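PDB 1Y2M: Phenylalanine/tyrosine ammonia-lyase from Rhodosporidium toruloides, which catalyses the non-oxidative deamination of L-phenylalanine and L-tyrosine to trans-cinnamic and p-coumaric acid, the commitment step of phenylpropanoid metabolism. Local coordinates for residues B[163-168]-B[198-203]. Sequence-based numbering, arbitrary orientation.
Sequences EVVRGA and GITPIV
Val165 carries most of the apolar contact between helix 162-176 and the short extended segment 198-203. Its CB lies 3.5 Å from the methyl carbon Thr200 CG2. From there the two branches part. CG1, anti to the backbone N (chi1 180°), stays beside the same methyl and also reaches the proline ring, 3.8 Å from Pro201 CD. CG2 points the other way, along the chain towards Val203, passing the carbonyl oxygen of Pro201 and ending 4.0 Å from Val203 CG2. One valine thus meets Thr200, Pro201 and Val203 of the extended segment, its side chain set aslant to each.

One residue on, Arg166 runs past the hydroxyl side of Thr200, the two side chains nearly perpendicular, with Arg166 CG 3.9 Å from Thr200 OG1. The arginine chain bends at chi3 (54°), and its guanidinium is tied to segment 198-203 through a water: Arg166 NH1 donates to it at 2.9 Å, Thr200 OG1 is bonded to it at 2.8 Å, and the water gives a weak bond to Ile199 O. NH1 also donates to Leu195 O in the last turn of helix 185-197, which Gly198 ends in a Schellman motif, while NH2 reaches Ala75 O.

This buried contact, away from the annotated cinnamate-binding residues, packs helix 162-176 against the edge strand that follows helix 185-197. Strand 200-201 is an outer strand of a small three-stranded antiparallel sheet and pairs with strand 232-237 through backbone hydrogen bonding between Thr200 and His234. Helix 215-225 touches Pro201 and Val203, and helix 273-303 packs against Val164 and Ala168.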
loop_
_atom_site.group_PDB
_atom_site.type_symbol
_atom_site.label_atom_id
_atom_site.label_comp_id
_atom_site.label_asym_id
_atom_site.label_seq_id
_atom_site.Cartn_x
_atom_site.Cartn_y
_atom_site.Cartn_z
ATOM N N GLU B 163 -25.640 -0.146 14.868
ATOM C CA GLU B 163 -24.973 0.609 15.941
ATOM C C GLU B 163 -24.332 1.897 15.406
ATOM O O GLU B 163 -24.279 2.924 16.096
ATOM C CB GLU B 163 -23.916 -0.234 16.702
ATOM C CG GLU B 163 -22.778 -0.755 15.878
ATOM C CD GLU B 163 -21.684 -1.497 16.665
ATOM O OE1 GLU B 163 -22.032 -2.159 17.641
ATOM O OE2 GLU B 163 -20.464 -1.401 16.346
ATOM N N VAL B 164 -23.816 1.848 14.178
ATOM C CA VAL B 164 -23.167 3.002 13.625
ATOM C C VAL B 164 -24.198 4.078 13.393
ATOM O O VAL B 164 -23.993 5.254 13.699
ATOM C CB VAL B 164 -22.446 2.626 12.324
ATOM C CG1 VAL B 164 -22.027 3.870 11.542
ATOM C CG2 VAL B 164 -21.207 1.775 12.686
ATOM N N VAL B 165 -25.326 3.658 12.846
ATOM C CA VAL B 165 -26.454 4.581 12.616
ATOM C C VAL B 165 -26.960 5.231 13.897
ATOM O O VAL B 165 -27.154 6.453 13.953
ATOM C CB VAL B 165 -27.607 3.945 11.815
ATOM C CG1 VAL B 165 -28.740 4.970 11.620
ATOM C CG2 VAL B 165 -27.082 3.415 10.482
ATOM N N ARG B 166 -27.112 4.431 14.955
ATOM C CA ARG B 166 -27.521 4.984 16.246
ATOM C C ARG B 166 -26.494 5.983 16.782
ATOM O O ARG B 166 -26.861 7.062 17.254
ATOM C CB ARG B 166 -27.676 3.867 17.280
ATOM C CG ARG B 166 -29.015 3.072 17.073
ATOM C CD ARG B 166 -29.258 2.082 18.162
ATOM N NE ARG B 166 -29.212 2.660 19.509
ATOM C CZ ARG B 166 -30.261 3.187 20.141
ATOM N NH1 ARG B 166 -31.452 3.267 19.552
ATOM N NH2 ARG B 166 -30.140 3.694 21.364
ATOM N N GLY B 167 -25.205 5.628 16.715
ATOM C CA GLY B 167 -24.168 6.544 17.168
ATOM C C GLY B 167 -24.196 7.845 16.359
ATOM O O GLY B 167 -24.008 8.925 16.903
ATOM N N ALA B 168 -24.517 7.729 15.059
ATOM C CA ALA B 168 -24.560 8.883 14.175
ATOM C C ALA B 168 -25.694 9.804 14.528
ATOM O O ALA B 168 -25.549 11.019 14.560
ATOM C CB ALA B 168 -24.712 8.436 12.738
ATOM N N GLY B 198 -36.011 2.730 19.250
ATOM C CA GLY B 198 -35.300 1.704 18.533
ATOM C C GLY B 198 -35.652 1.624 17.063
ATOM O O GLY B 198 -35.695 0.507 16.470
ATOM N N ILE B 199 -35.875 2.785 16.461
ATOM C CA ILE B 199 -36.099 2.888 14.993
ATOM C C ILE B 199 -34.768 3.307 14.384
ATOM O O ILE B 199 -34.254 4.357 14.735
ATOM C CB ILE B 199 -37.153 3.935 14.673
ATOM C CG1 ILE B 199 -38.487 3.581 15.333
ATOM C CG2 ILE B 199 -37.291 4.022 13.150
ATOM C CD1 ILE B 199 -39.483 4.691 15.257
ATOM N N THR B 200 -34.184 2.478 13.525
ATOM C CA THR B 200 -32.850 2.729 12.990
ATOM C C THR B 200 -32.929 2.683 11.466
ATOM O O THR B 200 -33.305 1.658 10.872
ATOM C CB THR B 200 -31.796 1.696 13.456
ATOM O OG1 THR B 200 -31.815 1.524 14.873
ATOM C CG2 THR B 200 -30.410 2.168 13.073
ATOM N N PRO B 201 -32.680 3.848 10.839
ATOM C CA PRO B 201 -32.708 3.912 9.402
ATOM C C PRO B 201 -31.793 2.904 8.736
ATOM O O PRO B 201 -30.694 2.659 9.208
ATOM C CB PRO B 201 -32.274 5.337 9.109
ATOM C CG PRO B 201 -32.746 6.132 10.280
ATOM C CD PRO B 201 -32.501 5.185 11.447
ATOM N N ILE B 202 -32.257 2.371 7.624
ATOM C CA ILE B 202 -31.460 1.491 6.803
ATOM C C ILE B 202 -30.700 2.406 5.838
ATOM O O ILE B 202 -31.316 3.158 5.057
ATOM C CB ILE B 202 -32.358 0.491 6.033
ATOM C CG1 ILE B 202 -33.036 -0.445 6.998
ATOM C CG2 ILE B 202 -31.566 -0.273 4.984
ATOM C CD1 ILE B 202 -32.124 -1.277 7.843
ATOM N N VAL B 203 -29.374 2.379 5.912
ATOM C CA VAL B 203 -28.564 3.336 5.192
ATOM C C VAL B 203 -27.521 2.554 4.400
ATOM O O VAL B 203 -26.953 1.611 4.908
ATOM C CB VAL B 203 -27.842 4.250 6.234
ATOM C CG1 VAL B 203 -26.923 5.287 5.574
ATOM C CG2 VAL B 203 -28.824 4.924 7.188
HETATM O O HOH W 1 -32.456 3.327 16.869
#